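Long-range contacts in autolysin E (Staphylococcus aureus, PDB 4PI8), which probably hydrolyses glycosidic bonds in the N-acetylglucosamine and N-acetylmuramic acid strands of bacterial peptidoglycan, and is held here with a bound disaccharide: residues 60-65 against 93-98; 70-75 against 212-217; 125-130 against 152-157. The protein carries 1 engineered substitution. One frame throughout, in Å; residues are numbered along the deposited sequence.

Interactions 1 and 2 lie on the same side of the molecule and touch each other, whereas interaction 3 stands apart near the bound sugar, its nearest atoms about 9 Å from either. Interaction 1 is mostly buried: the loop before helix 67-74 runs over the turn between helices 84-94 and 98-108, with apolar packing at one end and a water between two carboxylates at the other. Interaction 2 is a surface contact between the ends of helices 67-74 and 200-215, made by one aromatic ring, a leucine and two glutamines. Interaction 3, partly buried, is the one with a direct backbone hydrogen bond across it, and it joins the strand 125-127 region to the start of helix 156-172.

Interaction 1: residues 60-65 against 93-98; sequences TEKVPM and KYEVNV
Asn97 sits against the backbone of Glu61 and the side chain of Val63, in the turn between helices 84-94 and 98-108. From the main chain outward, its CB packs 3.3 Å from Glu61 O. Its CG, anti to the backbone N (chi1 180°), lies 3.6 Å from the same Glu61 O and sends the amide out alongside the 60-65 loop. There its ND2 lies 3.6 Å from Val63 CG1 and donates to Tyr212 OH, outside the two segments. Its OD1 has Val63 CG2 3.9 Å away, but its polar work is the N-cap of helix 98-108, where it accepts from Tyr100 N and, weakly, from Ile99 N. Further along, Val98 CG1 carries the apolar end: Val63 CG2 approaches to 3.7 Å and Met65 CB packs against the same methyl. Helix 84-94 helps to hold the loop, as Gln91 OE1 accepts from both Val63 N and Val98 N.

At the other end Glu95 reaches out with an extended chain, its CG passing 3.3 Å from Thr60 O. The Glu61 and Glu95 carboxylates lie side by side with their planes turned 71° from each other; Glu61 OE1 and Glu95 OE2 are 3.7 Å apart. A water donates to both of these oxygens and accepts from Lys62 N, while Lys62 NZ itself turns to a salt bridge with Glu92. Two acids this close would repel if both were charged, and Asp58 is a further acid beside Glu61. The donating water probably does most to ease the pairing, the lysine helping at most from a distance, and one pKa may be raised.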
loop_
_atom_site.group_PDB
_atom_site.type_symbol
_atom_site.label_atom_id
_atom_site.label_comp_id
_atom_site.label_asym_id
_atom_site.label_seq_id
_atom_site.Cartn_x
_atom_site.Cartn_y
_atom_site.Cartn_z
ATOM N N THR A 60 -1.353 -4.160 -11.251
ATOM C CA THR A 60 -1.568 -3.154 -12.262
ATOM C C THR A 60 -2.608 -3.613 -13.221
ATOM O O THR A 60 -2.701 -2.869 -14.270
ATOM C CB THR A 60 -0.246 -2.797 -13.011
ATOM O OG1 THR A 60 0.043 -3.839 -13.976
ATOM C CG2 THR A 60 0.861 -2.639 -12.095
ATOM N N GLU A 61 -3.212 -4.783 -12.997
ATOM C CA GLU A 61 -4.318 -5.341 -13.790
ATOM C C GLU A 61 -5.598 -5.227 -12.979
ATOM O O GLU A 61 -5.700 -5.705 -11.822
ATOM C CB GLU A 61 -4.104 -6.800 -14.128
ATOM C CG GLU A 61 -2.899 -7.229 -14.977
ATOM C CD GLU A 61 -2.607 -6.360 -16.186
ATOM O OE1 GLU A 61 -3.516 -5.693 -16.740
ATOM O OE2 GLU A 61 -1.414 -6.361 -16.583
ATOM N N LYS A 62 -6.599 -4.719 -13.646
ATOM C CA LYS A 62 -7.907 -4.434 -13.063
ATOM C C LYS A 62 -8.698 -5.678 -12.836
ATOM O O LYS A 62 -8.379 -6.754 -13.412
ATOM C CB LYS A 62 -8.645 -3.515 -13.943
ATOM C CG LYS A 62 -7.905 -2.197 -14.141
ATOM C CD LYS A 62 -8.666 -1.213 -15.003
ATOM C CE LYS A 62 -8.664 -1.668 -16.457
ATOM N NZ LYS A 62 -9.351 -0.682 -17.311
ATOM N N VAL A 63 -9.704 -5.571 -11.980
ATOM C CA VAL A 63 -10.551 -6.702 -11.681
ATOM C C VAL A 63 -12.026 -6.336 -11.930
ATOM O O VAL A 63 -12.448 -5.183 -11.774
ATOM C CB VAL A 63 -10.373 -7.287 -10.267
ATOM C CG1 VAL A 63 -9.031 -7.976 -10.165
ATOM C CG2 VAL A 63 -10.571 -6.237 -9.215
ATOM N N PRO A 64 -12.834 -7.334 -12.309
ATOM C CA PRO A 64 -14.232 -7.132 -12.610
ATOM C C PRO A 64 -15.069 -7.092 -11.361
ATOM O O PRO A 64 -15.658 -8.080 -10.941
ATOM C CB PRO A 64 -14.559 -8.347 -13.509
ATOM C CG PRO A 64 -13.727 -9.438 -12.989
ATOM C CD PRO A 64 -12.408 -8.722 -12.635
ATOM N N MET A 65 -15.117 -5.917 -10.768
ATOM C CA MET A 65 -15.898 -5.633 -9.560
ATOM C C MET A 65 -16.806 -4.479 -9.836
ATOM O O MET A 65 -16.350 -3.392 -10.148
ATOM C CB MET A 65 -14.973 -5.298 -8.350
ATOM C CG MET A 65 -14.207 -6.499 -7.844
ATOM S SD MET A 65 -15.160 -7.639 -6.806
ATOM C CE MET A 65 -15.210 -6.644 -5.320
ATOM N N LYS A 93 -9.428 5.065 -14.039
ATOM C CA LYS A 93 -8.566 6.174 -14.487
ATOM C C LYS A 93 -7.116 5.793 -14.556
ATOM O O LYS A 93 -6.407 6.142 -15.511
ATOM C CB LYS A 93 -8.724 7.370 -13.582
ATOM C CG LYS A 93 -10.018 8.105 -13.715
ATOM C CD LYS A 93 -10.390 9.021 -12.552
ATOM C CE LYS A 93 -9.433 10.139 -12.348
ATOM N NZ LYS A 93 -9.410 11.013 -13.551
ATOM N N TYR A 94 -6.645 5.036 -13.550
ATOM C CA TYR A 94 -5.218 4.820 -13.350
ATOM C C TYR A 94 -4.772 3.412 -13.556
ATOM O O TYR A 94 -3.570 3.137 -13.428
ATOM C CB TYR A 94 -4.774 5.339 -11.980
ATOM C CG TYR A 94 -5.010 6.816 -11.832
ATOM C CD1 TYR A 94 -4.358 7.721 -12.658
ATOM C CD2 TYR A 94 -5.904 7.338 -10.905
ATOM C CE1 TYR A 94 -4.633 9.092 -12.575
ATOM C CE2 TYR A 94 -6.125 8.691 -10.834
ATOM C CZ TYR A 94 -5.515 9.539 -11.676
ATOM O OH TYR A 94 -5.701 10.906 -11.644
ATOM N N GLU A 95 -5.670 2.481 -13.885
ATOM C CA GLU A 95 -5.338 1.083 -14.090
ATOM C C GLU A 95 -4.669 0.523 -12.820
ATOM O O GLU A 95 -3.540 0.087 -12.832
ATOM C CB GLU A 95 -4.505 0.843 -15.373
ATOM C CG GLU A 95 -4.533 -0.588 -15.789
ATOM C CD GLU A 95 -3.699 -0.892 -17.012
ATOM O OE1 GLU A 95 -3.016 0.059 -17.434
ATOM O OE2 GLU A 95 -3.681 -2.055 -17.448
ATOM N N VAL A 96 -5.465 0.506 -11.764
ATOM C CA VAL A 96 -5.008 0.025 -10.449
ATOM C C VAL A 96 -6.065 -0.955 -9.940
ATOM O O VAL A 96 -7.249 -0.592 -9.834
ATOM C CB VAL A 96 -4.890 1.148 -9.470
ATOM C CG1 VAL A 96 -4.479 0.651 -8.101
ATOM C CG2 VAL A 96 -3.832 2.173 -9.898
ATOM N N ASN A 97 -5.644 -2.167 -9.635
ATOM C CA ASN A 97 -6.545 -3.250 -9.120
ATOM C C ASN A 97 -7.390 -2.746 -7.950
ATOM O O ASN A 97 -6.799 -2.342 -6.946
ATOM C CB ASN A 97 -5.673 -4.438 -8.791
ATOM C CG ASN A 97 -6.418 -5.625 -8.246
ATOM O OD1 ASN A 97 -7.253 -5.496 -7.336
ATOM N ND2 ASN A 97 -6.009 -6.810 -8.624
ATOM N N VAL A 98 -8.704 -2.758 -8.072
ATOM C CA VAL A 98 -9.519 -2.103 -7.043
ATOM C C VAL A 98 -9.556 -2.926 -5.756
ATOM O O VAL A 98 -9.753 -2.344 -4.664
ATOM C CB VAL A 98 -10.972 -1.797 -7.528
ATOM C CG1 VAL A 98 -11.821 -3.069 -7.646
ATOM C CG2 VAL A 98 -11.624 -0.739 -6.693
HETATM O O HOH W 1 -5.939 -3.977 -16.696
#

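Interaction 2: residues 70-75 against 212-217; sequences VNQLLK and YKQFGI
The C-terminal turns of helices 67-74 and 200-215 meet here side chain to side chain, with Phe215 reaching across to Gln72 and Leu73. The backbones stay well apart: the nearest pair of CA atoms, Leu73 and Gln214, is 9.4 Å distant. Phe215 bridges the gap because its CG is anti to its own carbonyl carbon (chi1 -67°), which carries the ring outward to the other helix. It presents its far edge. The contact rests on Leu73 CD2, which comes to 3.6 Å from Phe215 CE2, near the plane of the ring, the leucine and phenylalanine chains running antiparallel past one another. Round the same rim, in one of two modelled conformers of Gln72, Gln72 NE2 lies 3.6 Å from Phe215 CE1, again at the edge, and the amide plane is turned 65° from the ring. One ring face is partly covered from within its own helix by Gln214 CG, offset toward the rim.

Gln214 extends past the ring toward the other helix, bringing its OE1 within 3.9 Å of Leu73 CD2. In that same Gln72 conformer, Gln214 NE2 and Gln72 OE1 are 3.6 Å apart, and no hydrogen bond joins the two amides. A water makes the polar link instead, accepting from Gln214 NE2 and donating to Gln72 O at 3.2 Å.

Just beyond the ring the chain leaves helix 200-215 at Gly216, which has positive phi. Phe215 also packs on Met65 in the loop before helix 67-74, and on the inner side Val70 and Leu74 rest on Val102 of helix 98-108, while Ile217 meets Ile99 of that same helix.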
loop_
_atom_site.group_PDB
_atom_site.type_symbol
_atom_site.label_atom_id
_atom_site.label_comp_id
_atom_site.label_asym_id
_atom_site.label_seq_id
_atom_site.Cartn_x
_atom_site.Cartn_y
_atom_site.Cartn_z
ATOM N N VAL A 70 -17.953 -3.608 -4.732
ATOM C CA VAL A 70 -16.955 -2.859 -3.958
ATOM C C VAL A 70 -17.609 -2.294 -2.691
ATOM O O VAL A 70 -17.006 -2.347 -1.607
ATOM C CB VAL A 70 -16.313 -1.764 -4.812
ATOM C CG1 VAL A 70 -15.317 -0.991 -3.988
ATOM C CG2 VAL A 70 -15.622 -2.395 -6.003
ATOM N N ASN A 71 -18.830 -1.793 -2.807
ATOM C CA ASN A 71 -19.534 -1.303 -1.601
ATOM C C ASN A 71 -19.807 -2.405 -0.617
ATOM O O ASN A 71 -19.753 -2.145 0.604
ATOM C CB ASN A 71 -20.762 -0.520 -1.952
ATOM C CG ASN A 71 -20.420 0.912 -2.336
ATOM O OD1 ASN A 71 -19.498 1.512 -1.775
ATOM N ND2 ASN A 71 -21.150 1.491 -3.242
ATOM N N GLN A 72 -20.016 -3.630 -1.071
ATOM C CA GLN A 72 -20.110 -4.765 -0.108
ATOM C C GLN A 72 -18.856 -4.925 0.669
ATOM O O GLN A 72 -18.897 -5.079 1.922
ATOM C CB GLN A 72 -20.218 -6.087 -0.835
ATOM C CG GLN A 72 -21.574 -6.490 -1.241
ATOM C CD GLN A 72 -21.559 -7.874 -1.830
ATOM O OE1 GLN A 72 -21.197 -8.901 -1.148
ATOM N NE2 GLN A 72 -21.912 -7.933 -3.121
ATOM N N LEU A 73 -17.682 -4.829 0.038
ATOM C CA LEU A 73 -16.417 -4.881 0.768
ATOM C C LEU A 73 -16.282 -3.780 1.747
ATOM O O LEU A 73 -15.624 -3.954 2.727
ATOM C CB LEU A 73 -15.203 -4.880 -0.180
ATOM C CG LEU A 73 -14.963 -6.096 -1.043
ATOM C CD1 LEU A 73 -13.731 -5.842 -1.872
ATOM C CD2 LEU A 73 -14.761 -7.323 -0.148
ATOM N N LEU A 74 -16.782 -2.579 1.458
ATOM C CA LEU A 74 -16.631 -1.427 2.254
ATOM C C LEU A 74 -17.690 -1.252 3.353
ATOM O O LEU A 74 -17.605 -0.317 4.113
ATOM C CB LEU A 74 -16.591 -0.180 1.373
ATOM C CG LEU A 74 -15.386 -0.126 0.432
ATOM C CD1 LEU A 74 -15.547 1.041 -0.504
ATOM C CD2 LEU A 74 -14.096 -0.044 1.216
ATOM N N LYS A 75 -18.693 -2.100 3.354
ATOM C CA LYS A 75 -19.753 -2.041 4.397
ATOM C C LYS A 75 -19.120 -2.222 5.780
ATOM O O LYS A 75 -18.291 -3.118 6.019
ATOM C CB LYS A 75 -20.844 -3.076 4.160
ATOM C CG LYS A 75 -22.153 -2.754 4.872
ATOM C CD LYS A 75 -22.842 -1.541 4.244
ATOM C CE LYS A 75 -24.109 -1.126 4.953
ATOM N NZ LYS A 75 -24.760 -0.103 4.086
ATOM N N TYR A 212 -10.879 -11.857 -3.085
ATOM C CA TYR A 212 -10.849 -12.663 -4.302
ATOM C C TYR A 212 -11.767 -13.893 -4.123
ATOM O O TYR A 212 -12.503 -14.239 -5.048
ATOM C CB TYR A 212 -9.420 -13.150 -4.696
ATOM C CG TYR A 212 -8.686 -12.195 -5.594
ATOM C CD1 TYR A 212 -8.424 -10.898 -5.213
ATOM C CD2 TYR A 212 -8.266 -12.591 -6.834
ATOM C CE1 TYR A 212 -7.808 -10.029 -6.111
ATOM C CE2 TYR A 212 -7.632 -11.713 -7.719
ATOM C CZ TYR A 212 -7.428 -10.429 -7.309
ATOM O OH TYR A 212 -6.821 -9.564 -8.210
ATOM N N LYS A 213 -11.638 -14.563 -2.975
ATOM C CA LYS A 213 -12.407 -15.802 -2.774
ATOM C C LYS A 213 -13.864 -15.478 -2.503
ATOM O O LYS A 213 -14.754 -16.340 -2.816
ATOM C CB LYS A 213 -11.770 -16.643 -1.700
ATOM C CG LYS A 213 -10.431 -17.197 -2.107
ATOM C CD LYS A 213 -9.679 -18.005 -1.075
ATOM C CE LYS A 213 -8.325 -18.422 -1.619
ATOM N NZ LYS A 213 -7.548 -19.311 -0.756
ATOM N N GLN A 214 -14.199 -14.317 -1.995
ATOM C CA GLN A 214 -15.568 -13.913 -1.757
ATOM C C GLN A 214 -16.278 -13.735 -3.081
ATOM O O GLN A 214 -17.472 -14.087 -3.201
ATOM C CB GLN A 214 -15.652 -12.627 -0.925
ATOM C CG GLN A 214 -17.058 -12.115 -0.681
ATOM C CD GLN A 214 -17.158 -11.014 0.292
ATOM O OE1 GLN A 214 -16.217 -10.722 0.985
ATOM N NE2 GLN A 214 -18.303 -10.436 0.391
ATOM N N PHE A 215 -15.630 -13.171 -4.106
ATOM C CA PHE A 215 -16.293 -12.839 -5.375
ATOM C C PHE A 215 -15.911 -13.788 -6.498
ATOM O O PHE A 215 -16.399 -13.630 -7.622
ATOM C CB PHE A 215 -16.029 -11.367 -5.696
ATOM C CG PHE A 215 -16.692 -10.432 -4.728
ATOM C CD1 PHE A 215 -18.076 -10.238 -4.742
ATOM C CD2 PHE A 215 -15.984 -9.864 -3.718
ATOM C CE1 PHE A 215 -18.660 -9.384 -3.799
ATOM C CE2 PHE A 215 -16.572 -9.030 -2.767
ATOM C CZ PHE A 215 -17.925 -8.780 -2.838
ATOM N N GLY A 216 -15.010 -14.718 -6.269
ATOM C CA GLY A 216 -14.617 -15.664 -7.302
ATOM C C GLY A 216 -13.762 -15.031 -8.374
ATOM O O GLY A 216 -13.888 -15.330 -9.584
ATOM N N ILE A 217 -12.871 -14.147 -7.961
ATOM C CA ILE A 217 -12.008 -13.442 -8.912
ATOM C C ILE A 217 -10.779 -14.285 -9.272
ATOM O O ILE A 217 -10.123 -14.884 -8.422
ATOM C CB ILE A 217 -11.557 -12.077 -8.304
ATOM C CG1 ILE A 217 -12.732 -11.214 -7.817
ATOM C CG2 ILE A 217 -10.733 -11.286 -9.314
ATOM C CD1 ILE A 217 -13.741 -10.811 -8.857
HETATM O O HOH W 2 -18.479 -8.187 2.738
#

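Interaction 3: residues 125-130 against 152-157; sequences KRYYNF and QWTSPD
Beside the saccharide-binding cleft, the end of the hairpin 120-127 runs against the linker that joins helix 147-150 to helix 156-172, and Tyr128 meets Trp153 and Pro156 there. Tyr128 N donates to Trp153 O at 2.9 Å, with a C=O...N angle of 168°, nearly along the carbonyl axis. Trp153 is the centre of an inverse gamma turn, and its carbonyl also receives a CA-H...O contact, Tyr127 CA lying 3.2 Å from Trp153 O. A second contact of this kind runs the other way, from Thr154 CA to Arg126 O, and a water bridges Arg126 N and Thr154 O, so the two chains are joined by more than the single direct bond.

The side chains pack round these backbone links. Pro156 CD sits over the face of the Tyr128 ring, 3.9 Å from its centroid and 10° off the normal, a clear CH-pi contact. Pro156 CB turns to Phe130 CZ at 3.8 Å. Thr154 CG2 lies 3.6 Å from Tyr127 CE1, the two side chains pointing the same way. The Trp153 indole turns an edge to Tyr128 O, in plane, with Trp153 CE3 3.4 Å away, and CZ3 approaches the Asn129 amide, whose plane stands at 90° to it.

Asn129 ND2 itself donates to Ile133 O, in the run of pocket residues Gly132, Ile133 and Gly134, and its side chain is about 7 Å from the bound N-acetylmuramic acid. The linker begins with a Schellman motif at Gln152 and ends at Ser155, whose OG caps helix 156-172 by accepting from Lys158 N. A small beta hairpin set against helices beside the sugar cleft is consistent with the lysozyme-like fold of this glycosidase family.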
loop_
_atom_site.group_PDB
_atom_site.type_symbol
_atom_site.label_atom_id
_atom_site.label_comp_id
_atom_site.label_asym_id
_atom_site.label_seq_id
_atom_site.Cartn_x
_atom_site.Cartn_y
_atom_site.Cartn_z
ATOM N N LYS A 125 -9.771 24.122 5.862
ATOM C CA LYS A 125 -9.720 22.798 5.187
ATOM C C LYS A 125 -9.306 21.655 6.108
ATOM O O LYS A 125 -8.707 21.827 7.171
ATOM C CB LYS A 125 -8.727 22.893 4.039
ATOM C CG LYS A 125 -9.194 23.786 2.899
ATOM C CD LYS A 125 -8.076 24.034 1.897
ATOM C CE LYS A 125 -8.146 25.425 1.276
ATOM N NZ LYS A 125 -6.928 25.697 0.466
ATOM N N ARG A 126 -9.592 20.444 5.653
ATOM C CA ARG A 126 -9.183 19.210 6.323
ATOM C C ARG A 126 -8.579 18.359 5.246
ATOM O O ARG A 126 -9.096 18.318 4.124
ATOM C CB ARG A 126 -10.387 18.498 6.939
ATOM C CG ARG A 126 -10.083 17.351 7.865
ATOM C CD ARG A 126 -11.295 17.069 8.748
ATOM N NE ARG A 126 -11.954 18.322 9.071
ATOM C CZ ARG A 126 -12.051 18.853 10.289
ATOM N NH1 ARG A 126 -11.544 18.237 11.345
ATOM N NH2 ARG A 126 -12.646 20.031 10.435
ATOM N N TYR A 127 -7.437 17.734 5.579
ATOM C CA TYR A 127 -6.728 16.850 4.637
ATOM C C TYR A 127 -6.846 15.420 5.083
ATOM O O TYR A 127 -6.845 15.080 6.248
ATOM C CB TYR A 127 -5.265 17.278 4.530
ATOM C CG TYR A 127 -5.136 18.692 3.997
ATOM C CD1 TYR A 127 -5.233 18.970 2.661
ATOM C CD2 TYR A 127 -4.994 19.767 4.864
ATOM C CE1 TYR A 127 -5.181 20.271 2.172
ATOM C CE2 TYR A 127 -4.909 21.070 4.386
ATOM C CZ TYR A 127 -5.007 21.321 3.057
ATOM O OH TYR A 127 -4.904 22.611 2.549
ATOM N N TYR A 128 -6.970 14.535 4.050
ATOM C CA TYR A 128 -7.193 13.086 4.244
ATOM C C TYR A 128 -6.082 12.338 3.525
ATOM O O TYR A 128 -5.515 12.814 2.582
ATOM C CB TYR A 128 -8.567 12.692 3.637
ATOM C CG TYR A 128 -9.715 13.389 4.366
ATOM C CD1 TYR A 128 -10.095 14.660 3.964
ATOM C CD2 TYR A 128 -10.356 12.777 5.390
ATOM C CE1 TYR A 128 -11.137 15.305 4.641
ATOM C CE2 TYR A 128 -11.399 13.399 6.090
ATOM C CZ TYR A 128 -11.750 14.685 5.684
ATOM O OH TYR A 128 -12.810 15.340 6.333
ATOM N N ASN A 129 -5.800 11.162 4.074
ATOM C CA ASN A 129 -4.719 10.308 3.490
ATOM C C ASN A 129 -5.055 8.890 3.866
ATOM O O ASN A 129 -5.055 8.511 5.016
ATOM C CB ASN A 129 -3.418 10.757 4.128
ATOM C CG ASN A 129 -2.199 10.125 3.497
ATOM O OD1 ASN A 129 -2.214 9.023 2.951
ATOM N ND2 ASN A 129 -1.143 10.862 3.548
ATOM N N PHE A 130 -5.377 8.073 2.831
ATOM C CA PHE A 130 -5.820 6.730 3.078
ATOM C C PHE A 130 -4.825 5.620 2.686
ATOM O O PHE A 130 -5.169 4.452 2.735
ATOM C CB PHE A 130 -7.158 6.469 2.339
ATOM C CG PHE A 130 -8.317 7.322 2.778
ATOM C CD1 PHE A 130 -8.435 7.799 4.060
ATOM C CD2 PHE A 130 -9.294 7.619 1.860
ATOM C CE1 PHE A 130 -9.515 8.606 4.432
ATOM C CE2 PHE A 130 -10.406 8.343 2.246
ATOM C CZ PHE A 130 -10.502 8.857 3.514
ATOM N N GLN A 152 -3.603 18.693 -2.168
ATOM C CA GLN A 152 -4.906 19.236 -1.812
ATOM C C GLN A 152 -5.939 18.122 -1.738
ATOM O O GLN A 152 -7.030 18.162 -2.377
ATOM C CB GLN A 152 -5.321 20.363 -2.779
ATOM C CG GLN A 152 -4.531 21.656 -2.546
ATOM C CD GLN A 152 -4.758 22.245 -1.137
ATOM O OE1 GLN A 152 -3.827 22.358 -0.332
ATOM N NE2 GLN A 152 -6.000 22.627 -0.842
ATOM N N TRP A 153 -5.588 17.096 -0.981
ATOM C CA TRP A 153 -6.538 16.016 -0.691
ATOM C C TRP A 153 -7.447 16.471 0.422
ATOM O O TRP A 153 -7.400 16.031 1.568
ATOM C CB TRP A 153 -5.842 14.710 -0.279
ATOM C CG TRP A 153 -4.981 14.158 -1.416
ATOM C CD1 TRP A 153 -5.027 14.469 -2.737
ATOM C CD2 TRP A 153 -3.991 13.137 -1.269
ATOM N NE1 TRP A 153 -4.068 13.735 -3.443
ATOM C CE2 TRP A 153 -3.420 12.933 -2.534
ATOM C CE3 TRP A 153 -3.491 12.451 -0.165
ATOM C CZ2 TRP A 153 -2.383 12.018 -2.723
ATOM C CZ3 TRP A 153 -2.461 11.536 -0.375
ATOM C CH2 TRP A 153 -1.930 11.375 -1.637
ATOM N N THR A 154 -8.371 17.335 0.032
ATOM C CA THR A 154 -9.288 18.011 0.948
ATOM C C THR A 154 -10.612 17.330 1.187
ATOM O O THR A 154 -11.487 17.831 1.873
ATOM C CB THR A 154 -9.587 19.455 0.409
ATOM O OG1 THR A 154 -10.082 19.380 -0.919
ATOM C CG2 THR A 154 -8.352 20.307 0.417
ATOM N N SER A 155 -10.792 16.101 0.672
ATOM C CA SER A 155 -11.945 15.299 0.922
ATOM C C SER A 155 -11.556 13.800 0.877
ATOM O O SER A 155 -10.522 13.479 0.253
ATOM C CB SER A 155 -13.011 15.535 -0.133
ATOM O OG SER A 155 -12.650 15.014 -1.405
ATOM N N PRO A 156 -12.398 12.928 1.425
ATOM C CA PRO A 156 -12.141 11.493 1.306
ATOM C C PRO A 156 -12.067 11.097 -0.157
ATOM O O PRO A 156 -11.172 10.288 -0.532
ATOM C CB PRO A 156 -13.329 10.885 2.000
ATOM C CG PRO A 156 -13.643 11.870 3.130
ATOM C CD PRO A 156 -13.470 13.186 2.431
ATOM N N ASP A 157 -12.954 11.582 -1.014
ATOM C CA ASP A 157 -12.941 11.134 -2.397
ATOM C C ASP A 157 -11.655 11.589 -3.087
ATOM O O ASP A 157 -11.049 10.849 -3.893
ATOM C CB ASP A 157 -14.186 11.633 -3.167
ATOM C CG ASP A 157 -15.437 10.957 -2.705
ATOM O OD1 ASP A 157 -15.481 9.990 -1.950
ATOM O OD2 ASP A 157 -16.539 11.418 -3.172
HETATM O O HOH W 3 -11.322 20.280 3.368
#